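Local coordinates for protein phospholipase C-beta (PLC-beta) (Sepia officinalis, PDB 3QR0) that is a multidomain phospholipase C of the beta type, combining PH, EF-hand-like, TIM-barrel and C2 domains in one chain that carries a bound calcium ion, at residues 223-228 and 659-664; 148-153 and 747-752; 408-413 and 461-466. All coordinates share one frame; numbering follows the deposited sequence.

In the fold
Contacts 1 and 2 are neighbours, with centres 14 Å apart, and both seat EF-hand-region helices on the same antiparallel C2 sheet: contact 1 at the end of strand 650-660, contact 2 on strand 746-751. Contact 3 belongs to the TIM-barrel domain, at the start of strands 412-418 and 466-469, its centre 31 Å from that of contact 2 and 44 Å from that of contact 1. Along the chain the three are nested: contact 2 closes the widest loop, contact 1 lies within it and contact 3 within both. The chain thus runs through the EF-hand region and the barrel before the C2 domain returns to pack against the EF-hand region.

Contact 1: residues 223-228 and 659-664; sequences LALLER and AQFLSD
The guanidinium of R228 lies stacked on the side-chain amide of Q660, the two planes 16° apart. Q660 NE2 sits over the centre of the guanidinium, 3.3 Å from R228 CZ. No hydrogen bond joins them, since the nitrogens that approach are all donors; each group finds its polar partners elsewhere. Q660 OE1 accepts from Q151 NE2, while R228 donates to the Y222 hydroxyl and to H747 NE2 and forms a salt bridge with E230, ties that should fix the rotation of the flat group. Bends at chi2 and chi3 (-64° and -53°) fold the arginine chain toward the amide; the two side chains cross at about a right angle while their flat ends stack.

Beside this stack the packing is apolar and close. L226 is the first residue beyond the helix. L226 CD2 touches Q660 CG at 3.6 Å and also lies near the ring of F661. The other methyl, L226 CD1, comes obliquely to the phenyl ring, 3.4 Å from F661 CZ. One residue earlier the fit is looser: L225 CD2 only grazes the edge of the ring, at 4.4 Å from F661 CE1. Solvent is reached at E227, whose side chain is exposed although its backbone N is bonded to D698.

The contact joins the end of helix 215-225 to the end of strand 650-660. L225 also packs on I191 of helix 185-198, R228 touches L303 of helix 299-307, and F764 of strand 761-771 makes a cation-pi contact with the arginine.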
loop_
_atom_site.group_PDB
_atom_site.type_symbol
_atom_site.label_atom_id
_atom_site.label_comp_id
_atom_site.label_asym_id
_atom_site.label_seq_id
_atom_site.Cartn_x
_atom_site.Cartn_y
_atom_site.Cartn_z
ATOM N N LEU A 223 -19.939 18.740 -13.538
ATOM C CA LEU A 223 -21.239 18.334 -14.084
ATOM C C LEU A 223 -21.350 18.659 -15.573
ATOM O O LEU A 223 -21.888 17.866 -16.345
ATOM C CB LEU A 223 -22.388 19.008 -13.323
ATOM C CG LEU A 223 -22.539 18.685 -11.834
ATOM C CD1 LEU A 223 -23.708 19.471 -11.229
ATOM C CD2 LEU A 223 -22.726 17.194 -11.627
ATOM N N ALA A 224 -20.836 19.825 -15.964
ATOM C CA ALA A 224 -20.824 20.251 -17.365
ATOM C C ALA A 224 -19.818 19.487 -18.231
ATOM O O ALA A 224 -20.014 19.374 -19.442
ATOM C CB ALA A 224 -20.541 21.747 -17.455
ATOM N N LEU A 225 -18.743 18.985 -17.623
ATOM C CA LEU A 225 -17.664 18.345 -18.376
ATOM C C LEU A 225 -17.944 16.883 -18.686
ATOM O O LEU A 225 -17.955 16.484 -19.850
ATOM C CB LEU A 225 -16.332 18.450 -17.624
ATOM C CG LEU A 225 -15.123 17.822 -18.335
ATOM C CD1 LEU A 225 -14.950 18.423 -19.727
ATOM C CD2 LEU A 225 -13.855 17.995 -17.512
ATOM N N LEU A 226 -18.144 16.079 -17.645
ATOM C CA LEU A 226 -18.320 14.642 -17.835
ATOM C C LEU A 226 -19.774 14.316 -18.125
ATOM O O LEU A 226 -20.680 14.947 -17.582
ATOM C CB LEU A 226 -17.834 13.842 -16.621
ATOM C CG LEU A 226 -16.314 13.801 -16.456
ATOM C CD1 LEU A 226 -15.823 15.112 -15.890
ATOM C CD2 LEU A 226 -15.876 12.639 -15.581
ATOM N N GLU A 227 -19.977 13.338 -19.006
ATOM C CA GLU A 227 -21.295 12.771 -19.268
ATOM C C GLU A 227 -21.434 11.502 -18.430
ATOM O O GLU A 227 -21.096 10.400 -18.875
ATOM C CB GLU A 227 -21.475 12.473 -20.762
ATOM C CG GLU A 227 -21.842 13.710 -21.581
ATOM C CD GLU A 227 -21.663 13.528 -23.087
ATOM O OE1 GLU A 227 -20.991 12.558 -23.514
ATOM O OE2 GLU A 227 -22.193 14.368 -23.846
ATOM N N ARG A 228 -21.908 11.674 -17.200
ATOM C CA ARG A 228 -22.147 10.556 -16.301
ATOM C C ARG A 228 -23.549 9.996 -16.593
ATOM O O ARG A 228 -24.461 10.088 -15.767
ATOM C CB ARG A 228 -22.001 11.016 -14.849
ATOM C CG ARG A 228 -20.626 11.629 -14.516
ATOM C CD ARG A 228 -19.488 10.617 -14.648
ATOM N NE ARG A 228 -19.766 9.412 -13.868
ATOM C CZ ARG A 228 -19.472 9.244 -12.581
ATOM N NH1 ARG A 228 -18.846 10.191 -11.885
ATOM N NH2 ARG A 228 -19.806 8.105 -11.988
ATOM N N ALA A 659 -15.751 4.737 -15.836
ATOM C CA ALA A 659 -14.513 5.242 -15.250
ATOM C C ALA A 659 -14.348 6.713 -15.581
ATOM O O ALA A 659 -14.916 7.199 -16.555
ATOM C CB ALA A 659 -13.313 4.445 -15.743
ATOM N N GLN A 660 -13.585 7.416 -14.749
ATOM C CA GLN A 660 -13.333 8.838 -14.931
ATOM C C GLN A 660 -11.840 9.131 -14.907
ATOM O O GLN A 660 -11.107 8.580 -14.087
ATOM C CB GLN A 660 -14.015 9.658 -13.836
ATOM C CG GLN A 660 -15.537 9.495 -13.780
ATOM C CD GLN A 660 -15.971 8.235 -13.065
ATOM O OE1 GLN A 660 -15.495 7.935 -11.964
ATOM N NE2 GLN A 660 -16.878 7.481 -13.686
ATOM N N PHE A 661 -11.410 10.004 -15.814
ATOM C CA PHE A 661 -10.064 10.570 -15.804
ATOM C C PHE A 661 -8.973 9.515 -15.780
ATOM O O PHE A 661 -8.036 9.603 -14.994
ATOM C CB PHE A 661 -9.897 11.522 -14.619
ATOM C CG PHE A 661 -10.900 12.628 -14.592
ATOM C CD1 PHE A 661 -10.883 13.614 -15.563
ATOM C CD2 PHE A 661 -11.858 12.689 -13.592
ATOM C CE1 PHE A 661 -11.809 14.644 -15.543
ATOM C CE2 PHE A 661 -12.778 13.717 -13.562
ATOM C CZ PHE A 661 -12.757 14.694 -14.540
ATOM N N LEU A 662 -9.105 8.515 -16.641
ATOM C CA LEU A 662 -8.090 7.470 -16.735
ATOM C C LEU A 662 -6.780 7.996 -17.309
ATOM O O LEU A 662 -5.717 7.480 -16.980
ATOM C CB LEU A 662 -8.586 6.302 -17.587
ATOM C CG LEU A 662 -9.721 5.477 -16.990
ATOM C CD1 LEU A 662 -10.024 4.311 -17.919
ATOM C CD2 LEU A 662 -9.380 4.981 -15.580
ATOM N N SER A 663 -6.854 9.016 -18.163
ATOM C CA SER A 663 -5.671 9.501 -18.864
ATOM C C SER A 663 -5.817 10.924 -19.396
ATOM O O SER A 663 -6.930 11.416 -19.609
ATOM C CB SER A 663 -5.349 8.557 -20.026
ATOM O OG SER A 663 -4.256 9.041 -20.780
ATOM N N ASP A 664 -4.672 11.562 -19.633
ATOM C CA ASP A 664 -4.631 12.898 -20.236
ATOM C C ASP A 664 -4.692 12.856 -21.772
ATOM O O ASP A 664 -4.693 13.903 -22.425
ATOM C CB ASP A 664 -3.395 13.684 -19.757
ATOM C CG ASP A 664 -2.106 12.871 -19.812
ATOM O OD1 ASP A 664 -1.983 11.978 -20.677
ATOM O OD2 ASP A 664 -1.210 13.127 -18.977
#

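Contact 2: residues 148-153 and 747-752; sequences NKNQLG and HVPLRN
Strand 746-751, at the edge of a C2-domain sheet, receives the turn between helices 144-147 and 151-165, with P749 facing K149 and N150. The proline ring presses against the turn's backbone, P749 CG lying 3.5 Å from K149 O, and the same carbon packs against the CA of N150.

N150 stands at the N-cap position of helix 151-165 but makes no capping bond. N150 OD1 takes the N-H of the next residue instead, 2.8 Å from Q151 N, which approaches from 41° above the carbonyl plane and not on a lone pair. N150 OD1 also rests 3.4 Å from H747 CB. N150 ND2 donates to C308 O and, weakly, to a water that lies 3.0 Å from H747 O.

The turn before helix 151-165, which leads into the EF-hand region, crosses the C2 strand, and of the helix itself Q151 makes the contact. Its chain stretches out beyond CG and brings Q151 NE2 within 3.4 Å of H747 CD2, obliquely, with amide and imidazole planes 77° apart; Y222 bonds the OE1 of the same amide.

At the far end of the strand, R751 NH2 gives a weak hydrogen bond to N148 OD1 at 3.1 Å. The oxygen lies at the edge of the guanidinium, in its plane, while the amide plane is turned 88° from it. E615 links the two groups a second time, through a salt bridge to R751 NH1 and a bond from N148 ND2, which also donates to L144 O.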
loop_
_atom_site.group_PDB
_atom_site.type_symbol
_atom_site.label_atom_id
_atom_site.label_comp_id
_atom_site.label_asym_id
_atom_site.label_seq_id
_atom_site.Cartn_x
_atom_site.Cartn_y
_atom_site.Cartn_z
ATOM N N ASN A 148 -6.684 8.085 0.912
ATOM C CA ASN A 148 -7.919 7.335 0.665
ATOM C C ASN A 148 -9.137 8.172 0.280
ATOM O O ASN A 148 -10.261 7.662 0.288
ATOM C CB ASN A 148 -8.258 6.507 1.903
ATOM C CG ASN A 148 -7.407 5.277 2.011
ATOM O OD1 ASN A 148 -7.810 4.215 1.564
ATOM N ND2 ASN A 148 -6.210 5.414 2.570
ATOM N N LYS A 149 -8.932 9.433 -0.086
ATOM C CA LYS A 149 -10.071 10.303 -0.352
ATOM C C LYS A 149 -10.844 9.879 -1.603
ATOM O O LYS A 149 -10.288 9.283 -2.533
ATOM C CB LYS A 149 -9.659 11.781 -0.414
ATOM C CG LYS A 149 -8.745 12.167 -1.543
ATOM C CD LYS A 149 -8.166 13.560 -1.290
ATOM C CE LYS A 149 -6.999 13.867 -2.192
ATOM N NZ LYS A 149 -5.899 12.871 -2.052
ATOM N N ASN A 150 -12.140 10.179 -1.596
ATOM C CA ASN A 150 -13.035 9.806 -2.683
ATOM C C ASN A 150 -12.845 10.804 -3.826
ATOM O O ASN A 150 -12.059 11.746 -3.701
ATOM C CB ASN A 150 -14.491 9.775 -2.174
ATOM C CG ASN A 150 -15.406 8.900 -3.027
ATOM O OD1 ASN A 150 -14.995 8.371 -4.059
ATOM N ND2 ASN A 150 -16.661 8.757 -2.599
ATOM N N GLN A 151 -13.556 10.607 -4.931
ATOM C CA GLN A 151 -13.355 11.428 -6.125
ATOM C C GLN A 151 -13.611 12.927 -5.924
ATOM O O GLN A 151 -12.894 13.746 -6.507
ATOM C CB GLN A 151 -14.198 10.911 -7.289
ATOM C CG GLN A 151 -13.742 11.435 -8.640
ATOM C CD GLN A 151 -14.567 10.885 -9.778
ATOM O OE1 GLN A 151 -15.259 11.633 -10.478
ATOM N NE2 GLN A 151 -14.512 9.571 -9.970
ATOM N N LEU A 152 -14.610 13.290 -5.116
ATOM C CA LEU A 152 -14.867 14.709 -4.808
ATOM C C LEU A 152 -13.669 15.349 -4.102
ATOM O O LEU A 152 -13.328 16.501 -4.366
ATOM C CB LEU A 152 -16.123 14.886 -3.947
ATOM C CG LEU A 152 -16.587 16.332 -3.724
ATOM C CD1 LEU A 152 -17.094 16.948 -5.026
ATOM C CD2 LEU A 152 -17.672 16.394 -2.648
ATOM N N GLY A 153 -13.039 14.599 -3.201
ATOM C CA GLY A 153 -11.797 15.037 -2.570
ATOM C C GLY A 153 -10.669 15.253 -3.566
ATOM O O GLY A 153 -9.870 16.183 -3.411
ATOM N N HIS A 747 -17.676 4.975 -6.070
ATOM C CA HIS A 747 -16.501 5.390 -6.825
ATOM C C HIS A 747 -15.288 4.719 -6.210
ATOM O O HIS A 747 -15.174 4.605 -4.988
ATOM C CB HIS A 747 -16.330 6.907 -6.829
ATOM C CG HIS A 747 -17.362 7.616 -7.644
ATOM N ND1 HIS A 747 -18.589 7.976 -7.132
ATOM C CD2 HIS A 747 -17.360 8.011 -8.938
ATOM C CE1 HIS A 747 -19.297 8.572 -8.075
ATOM N NE2 HIS A 747 -18.575 8.608 -9.179
ATOM N N VAL A 748 -14.380 4.280 -7.072
ATOM C CA VAL A 748 -13.206 3.528 -6.666
ATOM C C VAL A 748 -11.968 4.239 -7.211
ATOM O O VAL A 748 -11.521 3.936 -8.317
ATOM C CB VAL A 748 -13.277 2.082 -7.219
ATOM C CG1 VAL A 748 -12.124 1.239 -6.683
ATOM C CG2 VAL A 748 -14.612 1.441 -6.872
ATOM N N PRO A 749 -11.432 5.221 -6.455
ATOM C CA PRO A 749 -10.190 5.858 -6.890
ATOM C C PRO A 749 -9.089 4.827 -7.098
ATOM O O PRO A 749 -8.880 3.952 -6.250
ATOM C CB PRO A 749 -9.854 6.810 -5.737
ATOM C CG PRO A 749 -11.189 7.121 -5.122
ATOM C CD PRO A 749 -11.978 5.853 -5.239
ATOM N N LEU A 750 -8.413 4.917 -8.234
ATOM C CA LEU A 750 -7.399 3.938 -8.599
ATOM C C LEU A 750 -6.025 4.252 -8.008
ATOM O O LEU A 750 -5.681 5.409 -7.757
ATOM C CB LEU A 750 -7.296 3.839 -10.118
ATOM C CG LEU A 750 -8.552 3.342 -10.825
ATOM C CD1 LEU A 750 -8.373 3.433 -12.347
ATOM C CD2 LEU A 750 -8.876 1.910 -10.405
ATOM N N ARG A 751 -5.252 3.191 -7.804
ATOM C CA ARG A 751 -3.909 3.250 -7.253
ATOM C C ARG A 751 -2.908 2.710 -8.260
ATOM O O ARG A 751 -3.259 1.893 -9.128
ATOM C CB ARG A 751 -3.835 2.390 -5.993
ATOM C CG ARG A 751 -4.865 2.749 -4.946
ATOM C CD ARG A 751 -4.477 4.023 -4.251
ATOM N NE ARG A 751 -5.469 4.455 -3.269
ATOM C CZ ARG A 751 -5.687 3.869 -2.093
ATOM N NH1 ARG A 751 -5.008 2.790 -1.721
ATOM N NH2 ARG A 751 -6.606 4.370 -1.278
ATOM N N ASN A 752 -1.663 3.172 -8.162
ATOM C CA ASN A 752 -0.594 2.591 -8.965
ATOM C C ASN A 752 -0.087 1.314 -8.287
ATOM O O ASN A 752 -0.672 0.863 -7.300
ATOM C CB ASN A 752 0.519 3.610 -9.281
ATOM C CG ASN A 752 1.258 4.116 -8.056
ATOM O OD1 ASN A 752 1.287 3.480 -7.002
ATOM N ND2 ASN A 752 1.878 5.283 -8.202
HETATM O O HOH W 1 -17.436 5.839 -3.370
#

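Contact 3: residues 408-413 and 461-466; sequences SDYPVI and DLRKKI
D409 O accepts the backbone N-H of K464, 2.7 Å from K464 N, the donor tilted 20° from the carbonyl plane. The CA of R463 also lies against this oxygen. K465 O does the same from segment 461-466, accepting from V412 N at 3.0 Å, almost in line with its C=O, while P411 CA adds a CA-H...O contact. Both bonding residues of segment 461-466, K464 and K465, belong to a type II turn that runs from L462 to K465, and V412 pairs with I466 in a parallel bridge. This is where strands 412-418 and 466-469 come together in the TIM barrel; E417, farther along the first strand, is a calcium ligand.

Side chains close the flanks. P411 CG packs on L462 CB at 3.8 Å. R463 lies alongside Y410, R463 CG over one face of the ring toward the rim, in a CH-pi contact 4.0 Å from the Y410 centroid. The guanidinium itself turns to Y460, bonding its carbonyl through NE and forming a cation-pi contact.

D409 and K464 run side by side, yet D409 OD1 stays 5.7 Å from K464 NZ. The charges at this exposed side probably attract only diffusely, which leaves the directional bonding across the contact to the backbone.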
loop_
_atom_site.group_PDB
_atom_site.type_symbol
_atom_site.label_atom_id
_atom_site.label_comp_id
_atom_site.label_asym_id
_atom_site.label_seq_id
_atom_site.Cartn_x
_atom_site.Cartn_y
_atom_site.Cartn_z
ATOM N N SER A 408 5.403 3.086 11.120
ATOM C CA SER A 408 4.791 2.125 12.038
ATOM C C SER A 408 5.597 2.040 13.324
ATOM O O SER A 408 6.822 2.023 13.283
ATOM C CB SER A 408 4.738 0.741 11.386
ATOM O OG SER A 408 4.315 -0.252 12.309
ATOM N N ASP A 409 4.901 1.960 14.456
ATOM C CA ASP A 409 5.539 1.760 15.757
ATOM C C ASP A 409 5.792 0.287 16.070
ATOM O O ASP A 409 6.412 -0.025 17.089
ATOM C CB ASP A 409 4.661 2.340 16.876
ATOM C CG ASP A 409 4.686 3.856 16.924
ATOM O OD1 ASP A 409 5.658 4.468 16.433
ATOM O OD2 ASP A 409 3.726 4.435 17.480
ATOM N N TYR A 410 5.310 -0.614 15.218
ATOM C CA TYR A 410 5.286 -2.046 15.554
ATOM C C TYR A 410 6.569 -2.773 15.122
ATOM O O TYR A 410 7.277 -2.301 14.242
ATOM C CB TYR A 410 3.964 -2.664 15.057
ATOM C CG TYR A 410 2.837 -2.179 15.948
ATOM C CD1 TYR A 410 2.539 -2.842 17.130
ATOM C CD2 TYR A 410 2.147 -0.999 15.667
ATOM C CE1 TYR A 410 1.553 -2.383 17.989
ATOM C CE2 TYR A 410 1.153 -0.526 16.527
ATOM C CZ TYR A 410 0.861 -1.228 17.688
ATOM O OH TYR A 410 -0.114 -0.789 18.562
ATOM N N PRO A 411 6.897 -3.901 15.778
ATOM C CA PRO A 411 8.273 -4.405 15.713
ATOM C C PRO A 411 8.776 -4.824 14.331
ATOM O O PRO A 411 7.998 -5.241 13.464
ATOM C CB PRO A 411 8.276 -5.606 16.676
ATOM C CG PRO A 411 6.848 -5.948 16.903
ATOM C CD PRO A 411 6.053 -4.701 16.688
ATOM N N VAL A 412 10.086 -4.705 14.156
ATOM C CA VAL A 412 10.752 -5.077 12.925
ATOM C C VAL A 412 11.544 -6.346 13.183
ATOM O O VAL A 412 12.114 -6.520 14.254
ATOM C CB VAL A 412 11.665 -3.938 12.424
ATOM C CG1 VAL A 412 12.665 -4.438 11.365
ATOM C CG2 VAL A 412 10.815 -2.797 11.879
ATOM N N ILE A 413 11.538 -7.249 12.213
ATOM C CA ILE A 413 12.315 -8.480 12.293
ATOM C C ILE A 413 13.342 -8.464 11.166
ATOM O O ILE A 413 12.995 -8.270 10.001
ATOM C CB ILE A 413 11.409 -9.728 12.173
ATOM C CG1 ILE A 413 10.412 -9.783 13.335
ATOM C CG2 ILE A 413 12.259 -10.998 12.161
ATOM C CD1 ILE A 413 9.201 -10.715 13.093
ATOM N N ASP A 461 3.712 -5.364 22.998
ATOM C CA ASP A 461 4.824 -5.492 23.946
ATOM C C ASP A 461 6.131 -5.026 23.327
ATOM O O ASP A 461 7.006 -4.536 24.034
ATOM C CB ASP A 461 5.023 -6.949 24.390
ATOM C CG ASP A 461 3.871 -7.487 25.208
ATOM O OD1 ASP A 461 3.156 -6.689 25.858
ATOM O OD2 ASP A 461 3.694 -8.730 25.200
ATOM N N LEU A 462 6.257 -5.192 22.010
ATOM C CA LEU A 462 7.523 -4.998 21.320
ATOM C C LEU A 462 7.534 -3.795 20.374
ATOM O O LEU A 462 8.326 -3.753 19.443
ATOM C CB LEU A 462 7.874 -6.276 20.556
ATOM C CG LEU A 462 8.109 -7.520 21.420
ATOM C CD1 LEU A 462 8.459 -8.709 20.553
ATOM C CD2 LEU A 462 9.203 -7.271 22.445
ATOM N N ARG A 463 6.683 -2.807 20.633
ATOM C CA ARG A 463 6.684 -1.583 19.841
ATOM C C ARG A 463 8.059 -0.931 19.891
ATOM O O ARG A 463 8.710 -0.918 20.938
ATOM C CB ARG A 463 5.636 -0.593 20.346
ATOM C CG ARG A 463 4.213 -0.933 19.951
ATOM C CD ARG A 463 3.246 0.025 20.624
ATOM N NE ARG A 463 3.319 -0.123 22.074
ATOM C CZ ARG A 463 2.951 0.801 22.960
ATOM N NH1 ARG A 463 2.470 1.976 22.569
ATOM N NH2 ARG A 463 3.077 0.547 24.253
ATOM N N LYS A 464 8.496 -0.410 18.745
ATOM C CA LYS A 464 9.790 0.259 18.615
ATOM C C LYS A 464 10.966 -0.662 18.943
ATOM O O LYS A 464 11.993 -0.201 19.438
ATOM C CB LYS A 464 9.837 1.520 19.493
ATOM C CG LYS A 464 8.729 2.535 19.183
ATOM C CD LYS A 464 9.222 3.671 18.318
ATOM C CE LYS A 464 10.042 4.674 19.120
ATOM N NZ LYS A 464 11.020 5.397 18.253
ATOM N N LYS A 465 10.818 -1.956 18.665
ATOM C CA LYS A 465 11.902 -2.916 18.860
ATOM C C LYS A 465 12.259 -3.633 17.560
ATOM O O LYS A 465 11.387 -3.924 16.733
ATOM C CB LYS A 465 11.544 -3.945 19.936
ATOM C CG LYS A 465 11.281 -3.353 21.323
ATOM C CD LYS A 465 12.544 -2.782 21.939
ATOM C CE LYS A 465 12.270 -2.096 23.265
ATOM N NZ LYS A 465 13.457 -1.310 23.682
ATOM N N ILE A 466 13.556 -3.885 17.391
ATOM C CA ILE A 466 14.099 -4.612 16.252
ATOM C C ILE A 466 14.559 -5.970 16.761
ATOM O O ILE A 466 15.352 -6.048 17.708
ATOM C CB ILE A 466 15.289 -3.858 15.625
ATOM C CG1 ILE A 466 14.804 -2.562 14.965
ATOM C CG2 ILE A 466 16.017 -4.744 14.594
ATOM C CD1 ILE A 466 15.904 -1.535 14.743
#